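Anthranilate synthase component I (Streptococcus pneumoniae serotype 4, PDB 5KCK) is a component of the anthranilate synthase type, an enzyme chain of mixed helices and strands built round large antiparallel beta sheets. Local coordinates at residues 53-57 with 58-62; 361-365 with 366-370; 72-75 with 76-80. All coordinates share one frame; numbering follows the deposited sequence.

Interaction 1. Residues 53-57 with 58-62; sequences KFENG and VLYQN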
ATOM      1  N   LYS A  53      14.743  26.531 -19.360  1.00 25.90           N
ATOM      2  CA  LYS A  53      13.750  27.473 -18.877  1.00 32.28           C
ATOM      3  C   LYS A  53      13.372  28.424 -20.003  1.00 29.06           C
ATOM      4  O   LYS A  53      14.218  28.800 -20.820  1.00 30.32           O
ATOM      5  CB  LYS A  53      14.300  28.221 -17.644  1.00 30.28           C
ATOM      6  CG  LYS A  53      13.929  29.674 -17.532  1.00 44.36           C
ATOM      7  CD  LYS A  53      14.943  30.439 -16.693  1.00 52.72           C
ATOM      8  CE  LYS A  53      14.919  30.022 -15.235  1.00 57.79           C
ATOM      9  NZ  LYS A  53      15.868  30.852 -14.422  1.00 61.16           N
ATOM     10  N   PHE A  54      12.089  28.783 -20.052  1.00 28.17           N
ATOM     11  CA  PHE A  54      11.558  29.778 -20.981  1.00 22.84           C
ATOM     12  C   PHE A  54      10.893  30.876 -20.163  1.00 29.65           C
ATOM     13  O   PHE A  54       9.914  30.619 -19.448  1.00 27.25           O
ATOM     14  CB  PHE A  54      10.549  29.148 -21.949  1.00 22.66           C
ATOM     15  CG  PHE A  54      10.196  30.023 -23.128  1.00 30.41           C
ATOM     16  CD1 PHE A  54      11.137  30.320 -24.098  1.00 24.77           C
ATOM     17  CD2 PHE A  54       8.913  30.518 -23.282  1.00 30.80           C
ATOM     18  CE1 PHE A  54      10.814  31.113 -25.189  1.00 30.97           C
ATOM     19  CE2 PHE A  54       8.583  31.312 -24.369  1.00 29.89           C
ATOM     20  CZ  PHE A  54       9.535  31.607 -25.326  1.00 30.38           C
ATOM     21  N   GLU A  55      11.432  32.085 -20.241  1.00 25.08           N
ATOM     22  CA  GLU A  55      10.794  33.197 -19.558  1.00 31.61           C
ATOM     23  C   GLU A  55      11.044  34.474 -20.343  1.00 34.00           C
ATOM     24  O   GLU A  55      12.080  34.627 -20.997  1.00 36.52           O
ATOM     25  CB  GLU A  55      11.270  33.327 -18.104  1.00 39.18           C
ATOM     26  CG  GLU A  55      12.695  33.787 -17.900  1.00 45.79           C
ATOM     27  CD  GLU A  55      13.100  33.742 -16.433  1.00 59.77           C
ATOM     28  OE1 GLU A  55      12.204  33.663 -15.566  1.00 64.46           O
ATOM     29  OE2 GLU A  55      14.312  33.774 -16.143  1.00 68.70           O
ATOM     30  N   ASN A  56      10.056  35.370 -20.298  1.00 30.00           N
ATOM     31  CA  ASN A  56      10.135  36.667 -20.965  1.00 36.87           C
ATOM     32  C   ASN A  56      10.480  36.506 -22.444  1.00 35.65           C
ATOM     33  O   ASN A  56      11.237  37.289 -23.017  1.00 42.32           O
ATOM     34  CB  ASN A  56      11.139  37.584 -20.262  1.00 46.64           C
ATOM     35  CG  ASN A  56      10.801  37.809 -18.792  1.00 49.45           C
ATOM     36  OD1 ASN A  56       9.633  37.967 -18.429  1.00 45.67           O
ATOM     37  ND2 ASN A  56      11.825  37.823 -17.941  1.00 49.38           N
ATOM     38  N   GLY A  57       9.934  35.460 -23.061  1.00 31.71           N
ATOM     39  CA  GLY A  57      10.128  35.213 -24.476  1.00 31.99           C
ATOM     40  C   GLY A  57      11.489  34.688 -24.881  1.00 35.77           C
ATOM     41  O   GLY A  57      11.790  34.679 -26.077  1.00 34.69           O
ATOM     42  N   VAL A  58      12.314  34.234 -23.934  1.00 39.09           N
ATOM     43  CA  VAL A  58      13.690  33.830 -24.204  1.00 33.97           C
ATOM     44  C   VAL A  58      13.930  32.429 -23.645  1.00 30.55           C
ATOM     45  O   VAL A  58      13.467  32.099 -22.548  1.00 30.19           O
ATOM     46  CB  VAL A  58      14.690  34.845 -23.608  1.00 36.13           C
ATOM     47  CG1 VAL A  58      16.115  34.384 -23.815  1.00 33.59           C
ATOM     48  CG2 VAL A  58      14.479  36.231 -24.227  1.00 31.17           C
ATOM     49  N   LEU A  59      14.657  31.608 -24.403  1.00 30.29           N
ATOM     50  CA  LEU A  59      14.969  30.233 -24.025  1.00 30.47           C
ATOM     51  C   LEU A  59      16.386  30.156 -23.462  1.00 36.60           C
ATOM     52  O   LEU A  59      17.337  30.627 -24.098  1.00 27.39           O
ATOM     53  CB  LEU A  59      14.824  29.302 -25.232  1.00 26.00           C
ATOM     54  CG  LEU A  59      15.132  27.814 -25.038  1.00 25.04           C
ATOM     55  CD1 LEU A  59      14.212  27.150 -23.993  1.00 23.62           C
ATOM     56  CD2 LEU A  59      15.039  27.091 -26.381  1.00 25.53           C
ATOM     57  N   TYR A  60      16.528  29.549 -22.282  1.00 30.56           N
ATOM     58  CA  TYR A  60      17.816  29.436 -21.607  1.00 28.09           C
ATOM     59  C   TYR A  60      18.157  27.982 -21.328  1.00 26.47           C
ATOM     60  O   TYR A  60      17.282  27.186 -20.971  1.00 29.31           O
ATOM     61  CB  TYR A  60      17.832  30.187 -20.277  1.00 29.91           C
ATOM     62  CG  TYR A  60      17.557  31.660 -20.377  1.00 32.90           C
ATOM     63  CD1 TYR A  60      16.256  32.143 -20.296  1.00 33.46           C
ATOM     64  CD2 TYR A  60      18.595  32.576 -20.535  1.00 32.67           C
ATOM     65  CE1 TYR A  60      15.985  33.493 -20.374  1.00 27.16           C
ATOM     66  CE2 TYR A  60      18.338  33.939 -20.610  1.00 28.93           C
ATOM     67  CZ  TYR A  60      17.029  34.386 -20.528  1.00 28.60           C
ATOM     68  OH  TYR A  60      16.746  35.720 -20.611  1.00 42.69           O
ATOM     69  N   GLN A  61      19.438  27.648 -21.477  1.00 24.94           N
ATOM     70  CA  GLN A  61      19.988  26.381 -21.006  1.00 24.25           C
ATOM     71  C   GLN A  61      21.199  26.696 -20.145  1.00 24.78           C
ATOM     72  O   GLN A  61      22.192  27.232 -20.649  1.00 26.02           O
ATOM     73  CB  GLN A  61      20.383  25.459 -22.166  1.00 24.59           C
ATOM     74  CG  GLN A  61      20.897  24.102 -21.704  1.00 23.97           C
ATOM     75  CD  GLN A  61      21.404  23.237 -22.846  1.00 43.96           C
ATOM     76  OE1 GLN A  61      21.891  23.749 -23.854  1.00 42.22           O
ATOM     77  NE2 GLN A  61      21.286  21.918 -22.695  1.00 23.88           N
ATOM     78  N   ASN A  62      21.116  26.355 -18.855  1.00 26.14           N
ATOM     79  CA  ASN A  62      22.133  26.724 -17.870  1.00 26.35           C
ATOM     80  C   ASN A  62      22.554  28.180 -18.032  1.00 26.85           C
ATOM     81  O   ASN A  62      23.750  28.493 -18.036  1.00 28.63           O
ATOM     82  CB  ASN A  62      23.358  25.812 -17.980  1.00 24.84           C
ATOM     83  CG  ASN A  62      23.129  24.449 -17.358  1.00 32.73           C
ATOM     84  OD1 ASN A  62      21.991  24.062 -17.072  1.00 28.24           O
ATOM     85  ND2 ASN A  62      24.214  23.705 -17.151  1.00 24.05           N
TER

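Interaction 2. Residues 361-365 with 366-370; sequences TLPAG and TVSGA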
ATOM      1  N   THR A 361      -2.878  18.948 -26.699  1.00 21.07           N
ATOM      2  CA  THR A 361      -3.785  18.872 -25.560  1.00 21.29           C
ATOM      3  C   THR A 361      -3.736  20.073 -24.623  1.00 28.94           C
ATOM      4  O   THR A 361      -4.676  20.254 -23.842  1.00 30.92           O
ATOM      5  CB  THR A 361      -3.490  17.612 -24.720  1.00 23.23           C
ATOM      6  OG1 THR A 361      -2.108  17.601 -24.338  1.00 27.08           O
ATOM      7  CG2 THR A 361      -3.796  16.349 -25.505  1.00 20.80           C
ATOM      8  N   LEU A 362      -2.681  20.878 -24.659  1.00 26.78           N
ATOM      9  CA  LEU A 362      -2.518  21.952 -23.683  1.00 28.14           C
ATOM     10  C   LEU A 362      -3.281  23.193 -24.137  1.00 24.10           C
ATOM     11  O   LEU A 362      -3.086  23.652 -25.264  1.00 29.61           O
ATOM     12  CB  LEU A 362      -1.039  22.290 -23.512  1.00 30.08           C
ATOM     13  CG  LEU A 362      -0.658  23.444 -22.587  1.00 31.25           C
ATOM     14  CD1 LEU A 362      -0.771  23.011 -21.155  1.00 25.48           C
ATOM     15  CD2 LEU A 362       0.748  23.925 -22.901  1.00 37.27           C
ATOM     16  N   PRO A 363      -4.133  23.777 -23.287  1.00 22.53           N
ATOM     17  CA  PRO A 363      -4.470  23.283 -21.950  1.00 23.89           C
ATOM     18  C   PRO A 363      -5.732  22.446 -21.992  1.00 26.09           C
ATOM     19  O   PRO A 363      -6.496  22.526 -22.960  1.00 32.96           O
ATOM     20  CB  PRO A 363      -4.704  24.565 -21.160  1.00 26.69           C
ATOM     21  CG  PRO A 363      -5.340  25.469 -22.188  1.00 31.64           C
ATOM     22  CD  PRO A 363      -4.709  25.114 -23.526  1.00 25.70           C
ATOM     23  N   ALA A 364      -5.949  21.658 -20.945  1.00 22.22           N
ATOM     24  CA  ALA A 364      -7.100  20.767 -20.898  1.00 20.06           C
ATOM     25  C   ALA A 364      -8.417  21.525 -21.055  1.00 28.09           C
ATOM     26  O   ALA A 364      -8.571  22.654 -20.578  1.00 24.72           O
ATOM     27  CB  ALA A 364      -7.092  20.005 -19.579  1.00 19.69           C
ATOM     28  N   GLY A 365      -9.379  20.886 -21.728  1.00 34.72           N
ATOM     29  CA  GLY A 365     -10.698  21.485 -21.875  1.00 36.16           C
ATOM     30  C   GLY A 365     -11.339  21.869 -20.553  1.00 29.10           C
ATOM     31  O   GLY A 365     -12.040  22.878 -20.474  1.00 31.91           O
ATOM     32  N   THR A 366     -11.094  21.091 -19.498  1.00 25.91           N
ATOM     33  CA  THR A 366     -11.691  21.363 -18.194  1.00 36.65           C
ATOM     34  C   THR A 366     -11.123  22.603 -17.502  1.00 32.18           C
ATOM     35  O   THR A 366     -11.672  23.015 -16.480  1.00 37.42           O
ATOM     36  CB  THR A 366     -11.524  20.151 -17.267  1.00 31.15           C
ATOM     37  OG1 THR A 366     -10.165  19.711 -17.299  1.00 26.08           O
ATOM     38  CG2 THR A 366     -12.417  19.021 -17.703  1.00 28.27           C
ATOM     39  N   VAL A 367     -10.051  23.203 -18.011  1.00 22.54           N
ATOM     40  CA  VAL A 367      -9.549  24.457 -17.464  1.00 27.46           C
ATOM     41  C   VAL A 367      -9.595  25.587 -18.487  1.00 29.77           C
ATOM     42  O   VAL A 367      -9.054  26.662 -18.240  1.00 30.94           O
ATOM     43  CB  VAL A 367      -8.123  24.301 -16.896  1.00 23.01           C
ATOM     44  CG1 VAL A 367      -8.106  23.266 -15.789  1.00 26.84           C
ATOM     45  CG2 VAL A 367      -7.133  23.937 -18.010  1.00 22.64           C
ATOM     46  N   SER A 368     -10.239  25.371 -19.629  1.00 23.87           N
ATOM     47  CA  SER A 368     -10.287  26.409 -20.651  1.00 25.76           C
ATOM     48  C   SER A 368     -11.724  26.633 -21.103  1.00 32.96           C
ATOM     49  O   SER A 368     -12.390  27.565 -20.637  1.00 33.04           O
ATOM     50  CB  SER A 368      -9.373  26.039 -21.829  1.00 32.43           C
ATOM     51  OG  SER A 368      -9.556  24.689 -22.246  1.00 23.58           O
ATOM     52  N   GLY A 369     -12.218  25.788 -21.989  1.00 26.48           N
ATOM     53  CA  GLY A 369     -13.607  25.850 -22.389  1.00 28.06           C
ATOM     54  C   GLY A 369     -13.786  25.321 -23.798  1.00 38.26           C
ATOM     55  O   GLY A 369     -12.890  24.706 -24.374  1.00 40.33           O
ATOM     56  N   ALA A 370     -14.973  25.586 -24.343  1.00 36.50           N
ATOM     57  CA  ALA A 370     -15.374  25.111 -25.660  1.00 37.20           C
ATOM     58  C   ALA A 370     -16.179  26.191 -26.372  1.00 38.85           C
ATOM     59  O   ALA A 370     -17.171  26.680 -25.818  1.00 43.59           O
ATOM     60  CB  ALA A 370     -16.198  23.829 -25.545  1.00 37.63           C
TER

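Interaction 3. Residues 72-75 with 76-80; sequences DFLY and EVIHK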
ATOM      1  N   ASP A  72      10.621  22.148 -29.059  1.00 24.39           N
ATOM      2  CA  ASP A  72      11.510  21.397 -29.942  1.00 32.07           C
ATOM      3  C   ASP A  72      12.892  21.243 -29.322  1.00 35.63           C
ATOM      4  O   ASP A  72      13.489  20.163 -29.383  1.00 32.73           O
ATOM      5  CB  ASP A  72      11.620  22.075 -31.312  1.00 30.47           C
ATOM      6  CG  ASP A  72      10.314  22.047 -32.086  1.00 50.53           C
ATOM      7  OD1 ASP A  72       9.369  21.347 -31.654  1.00 55.94           O
ATOM      8  OD2 ASP A  72      10.241  22.721 -33.136  1.00 58.56           O
ATOM      9  N   PHE A  73      13.415  22.309 -28.709  1.00 24.79           N
ATOM     10  CA  PHE A  73      14.729  22.209 -28.087  1.00 29.34           C
ATOM     11  C   PHE A  73      14.701  21.259 -26.896  1.00 25.53           C
ATOM     12  O   PHE A  73      15.600  20.426 -26.738  1.00 25.54           O
ATOM     13  CB  PHE A  73      15.228  23.590 -27.652  1.00 24.95           C
ATOM     14  CG  PHE A  73      16.644  23.580 -27.128  1.00 26.93           C
ATOM     15  CD1 PHE A  73      17.717  23.408 -27.994  1.00 26.27           C
ATOM     16  CD2 PHE A  73      16.899  23.730 -25.770  1.00 27.48           C
ATOM     17  CE1 PHE A  73      19.028  23.393 -27.516  1.00 28.58           C
ATOM     18  CE2 PHE A  73      18.201  23.722 -25.283  1.00 27.76           C
ATOM     19  CZ  PHE A  73      19.268  23.552 -26.155  1.00 25.67           C
ATOM     20  N   LEU A  74      13.679  21.372 -26.048  1.00 27.92           N
ATOM     21  CA  LEU A  74      13.604  20.495 -24.888  1.00 23.59           C
ATOM     22  C   LEU A  74      13.626  19.031 -25.307  1.00 27.61           C
ATOM     23  O   LEU A  74      14.352  18.219 -24.722  1.00 24.48           O
ATOM     24  CB  LEU A  74      12.350  20.801 -24.078  1.00 20.67           C
ATOM     25  CG  LEU A  74      12.078  19.841 -22.923  1.00 29.75           C
ATOM     26  CD1 LEU A  74      13.007  20.143 -21.761  1.00 26.91           C
ATOM     27  CD2 LEU A  74      10.603  19.891 -22.507  1.00 32.01           C
ATOM     28  N   TYR A  75      12.853  18.677 -26.336  1.00 28.52           N
ATOM     29  CA  TYR A  75      12.820  17.286 -26.762  1.00 26.22           C
ATOM     30  C   TYR A  75      14.165  16.854 -27.317  1.00 31.66           C
ATOM     31  O   TYR A  75      14.660  15.769 -26.995  1.00 25.69           O
ATOM     32  CB  TYR A  75      11.731  17.070 -27.808  1.00 24.18           C
ATOM     33  CG  TYR A  75      11.495  15.605 -28.083  1.00 23.87           C
ATOM     34  CD1 TYR A  75      10.671  14.860 -27.254  1.00 24.29           C
ATOM     35  CD2 TYR A  75      12.110  14.963 -29.158  1.00 24.19           C
ATOM     36  CE1 TYR A  75      10.452  13.512 -27.493  1.00 34.37           C
ATOM     37  CE2 TYR A  75      11.902  13.612 -29.408  1.00 26.63           C
ATOM     38  CZ  TYR A  75      11.067  12.892 -28.565  1.00 31.12           C
ATOM     39  OH  TYR A  75      10.835  11.558 -28.780  1.00 33.78           O
ATOM     40  N   GLU A  76      14.764  17.694 -28.160  1.00 23.91           N
ATOM     41  CA  GLU A  76      16.061  17.380 -28.741  1.00 28.98           C
ATOM     42  C   GLU A  76      17.117  17.132 -27.666  1.00 27.92           C
ATOM     43  O   GLU A  76      17.903  16.183 -27.770  1.00 35.19           O
ATOM     44  CB  GLU A  76      16.474  18.512 -29.673  1.00 27.93           C
ATOM     45  CG  GLU A  76      17.843  18.379 -30.273  1.00 36.81           C
ATOM     46  CD  GLU A  76      18.171  19.559 -31.157  1.00 49.15           C
ATOM     47  OE1 GLU A  76      19.169  20.255 -30.865  1.00 52.40           O
ATOM     48  OE2 GLU A  76      17.407  19.796 -32.125  1.00 45.22           O
ATOM     49  N   VAL A  77      17.135  17.951 -26.612  1.00 23.54           N
ATOM     50  CA  VAL A  77      18.133  17.771 -25.558  1.00 29.36           C
ATOM     51  C   VAL A  77      17.829  16.527 -24.727  1.00 30.40           C
ATOM     52  O   VAL A  77      18.742  15.810 -24.301  1.00 29.93           O
ATOM     53  CB  VAL A  77      18.210  19.034 -24.679  1.00 34.99           C
ATOM     54  CG1 VAL A  77      18.896  18.722 -23.346  1.00 36.90           C
ATOM     55  CG2 VAL A  77      18.950  20.138 -25.416  1.00 31.18           C
ATOM     56  N   ILE A  78      16.547  16.234 -24.507  1.00 26.57           N
ATOM     57  CA  ILE A  78      16.175  15.169 -23.577  1.00 22.02           C
ATOM     58  C   ILE A  78      16.257  13.793 -24.226  1.00 25.63           C
ATOM     59  O   ILE A  78      16.724  12.834 -23.605  1.00 21.39           O
ATOM     60  CB  ILE A  78      14.770  15.436 -23.024  1.00 28.41           C
ATOM     61  CG1 ILE A  78      14.783  16.680 -22.138  1.00 22.81           C
ATOM     62  CG2 ILE A  78      14.237  14.212 -22.303  1.00 19.69           C
ATOM     63  CD1 ILE A  78      16.013  16.825 -21.360  1.00 27.35           C
ATOM     64  N   HIS A  79      15.798  13.673 -25.470  1.00 28.78           N
ATOM     65  CA  HIS A  79      15.577  12.375 -26.092  1.00 22.86           C
ATOM     66  C   HIS A  79      16.895  11.713 -26.476  1.00 27.88           C
ATOM     67  O   HIS A  79      17.729  12.321 -27.153  1.00 28.94           O
ATOM     68  CB  HIS A  79      14.701  12.553 -27.332  1.00 23.57           C
ATOM     69  CG  HIS A  79      14.491  11.299 -28.118  1.00 29.64           C
ATOM     70  ND1 HIS A  79      13.973  10.149 -27.562  1.00 35.21           N
ATOM     71  CD2 HIS A  79      14.710  11.020 -29.423  1.00 32.42           C
ATOM     72  CE1 HIS A  79      13.890   9.213 -28.490  1.00 32.96           C
ATOM     73  NE2 HIS A  79      14.333   9.715 -29.628  1.00 31.71           N
ATOM     74  N   LYS A  80      17.064  10.452 -26.072  1.00 29.76           N
ATOM     75  CA  LYS A  80      18.258   9.662 -26.378  1.00 31.86           C
ATOM     76  C   LYS A  80      17.834   8.359 -27.051  1.00 42.91           C
ATOM     77  O   LYS A  80      17.300   7.462 -26.389  1.00 41.23           O
ATOM     78  CB  LYS A  80      19.067   9.387 -25.114  1.00 25.41           C
ATOM     79  CG  LYS A  80      19.603  10.658 -24.466  1.00 25.77           C
ATOM     80  CD  LYS A  80      20.632  11.330 -25.379  1.00 35.82           C
ATOM     81  CE  LYS A  80      21.044  12.682 -24.843  1.00 38.25           C
ATOM     82  NZ  LYS A  80      22.135  13.297 -25.631  1.00 41.00           N
TER

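Interaction 1. Residues 53-57 with 58-62
Tyr-60 packs across Lys-53 and Glu-55 in a tight beta hairpin. Strands 50-55 and 58-61 are joined by a type I' turn from Glu-55 to Val-58. Asn-56 and Gly-57 hold the two corner positions, both with positive phi.

The tyrosine side chain can be followed outward from the strand. Its CB sits 3.9 Å from Lys-53 O. CG stands anti to the carbonyl carbon (chi1 -60°), which leans the ring back toward the turn, with one edge facing strand 50-55. CD1 then meets the lysine chain, with Lys-53 CD 4.2 Å away. One atom further on, CE1 lies 4.1 Å from Glu-55 CG. The carbonyl oxygens of Lys-53 and Glu-55 both lie at the ring edge, near its plane. The glutamate carboxylate is turned almost at a right angle to the ring, at 84°. Beyond the alkyl parts, Lys-53 NZ and Glu-55 OE2 form a long salt bridge of 3.7 Å.

Phe-54 and Leu-59 form the non-hydrogen-bonded pair, on the other face. Leu-59 CB meets the edge of the phenyl ring in its plane, 4.0 Å from Phe-54 CD1. Pro-70 of helix 70-78 touches both residues.

Two backbone bonds join Lys-53 and Tyr-60, and two more join Glu-55 and Val-58. Tyr-60 N to Lys-53 O is 2.8 Å, while Val-58 N reaches Glu-55 O from above the carbonyl plane. The backbone bonds thus set the register. The side chains add apolar contact on both faces, and the weak ion pair probably contributes little.

Interaction 2. Residues 361-365 with 366-370
Ala-364 and Gly-365 pair with Val-367 and Ser-368 in a short 3-10 turn. The turn forms the link between helix 354-361 and strand 369-370. A cis peptide bond before Pro-363 leads into it.

Hydrogen bonds come first. Val-367 N donates to Ala-364 O at 3.0 Å, and Ser-368 N donates to Gly-365 O at 3.2 Å. Each spans three residues, as a 3-10 turn requires. Both donors stand well above the plane of the carbonyl they reach. The third bond comes from a side chain. Ser-368 OG lies between its own backbone N and carbonyl carbon (chi1 47°), and from there it turns back to Ala-364 O at 2.8 Å. This carbonyl oxygen is therefore gripped by two donors, and the bond favours this rotation of the serine hydroxyl.

Apolar contacts come second. Val-367 CG2 approaches Pro-363 CB at 4.0 Å and Ala-364 CB at 4.2 Å. The proline ring also meets the serine, with Pro-363 CG 4.1 Å from Ser-368 CB. The methyl of Ala-364 merely packs beside the hydroxyl of Thr-366. Ile-407 of strand 403-407 touches Ala-364, Thr-366 and Val-367, so this side of the turn is covered by that strand.

Backbone demands come third. Gly-369 has phi and psi values that suit glycine, because a CB there would press on the carbonyl oxygen of Ser-368. Outside the turn, Lys-372 NZ bonds to Pro-363 O and Arg-387 NH1 to Val-367 O. The chain then joins strand 211-221 through backbone bonding of Ser-368 with Val-213.

At Ala-364 O, Val-367 N and Ser-368 OG arrive from opposite faces of the carbonyl plane.

Interaction 3. Residues 72-75 with 76-80
Tyr-75 lies alongside His-79, one turn further on and just past the end of helix 70-78, and both side chains point the same way. The tyrosine CG is anti to the backbone N (chi1 -169°), which leans the ring toward the C-terminal end of the helix. His-79 CB sits over one face of this ring, 3.9 Å from its centroid, in a CH-pi contact. The two rings are tilted by 23° and slid apart, so they hardly overlap. Tyr-75 OH stands over the centre of the imidazole face, with His-79 ND1 3.6 Å away. That ND1 has a weak hydrogen bond to Ala-399 O.

Phe-73 makes the matching contact on another side of the helix. Val-77 CG2 lies over one face of its ring, displaced toward the rim, and is 3.5 Å from Phe-73 CZ. Leu-74, Val-77 and Ile-78 pack on the large antiparallel sheet, against Phe-50, Ile-52, Phe-123 and Val-125.

Glu-76 contributes close to the backbone. Its CB is 3.4 Å from Asp-72 O, which also accepts its N-H at 3.0 Å. Its carboxylate forms a salt bridge through OE2 with Arg-68.

His-79 N still donates to Tyr-75 O at 2.8 Å, while Ile-78 N bonds to Leu-74 O and weakly to Tyr-75 O. Backbone bonds and ring faces therefore hold the last turn together, without any side-chain hydrogen bond between the two segments.

Overall arrangement
Along the chain the order is interaction 1, interaction 3, interaction 2. Interactions 1 and 3 are neighbours in the N-terminal region, with centres about 15 Å apart. They touch directly: Leu-59 and Gln-61 of the hairpin pack on Phe-73, and Gln-61 also meets Val-77. Helix 70-78 thus lies against the end of the large antiparallel sheet that contains strands 50-55 and 58-61. Interaction 2 lies about 25 Å from each of them, centre to centre, with nearest atoms about 11 Å away. It leads into strand 369-370 of a different sheet. The large sheet runs on to strands 403-407 and 259-264, which touch interaction 2, so one sheet spans both regions.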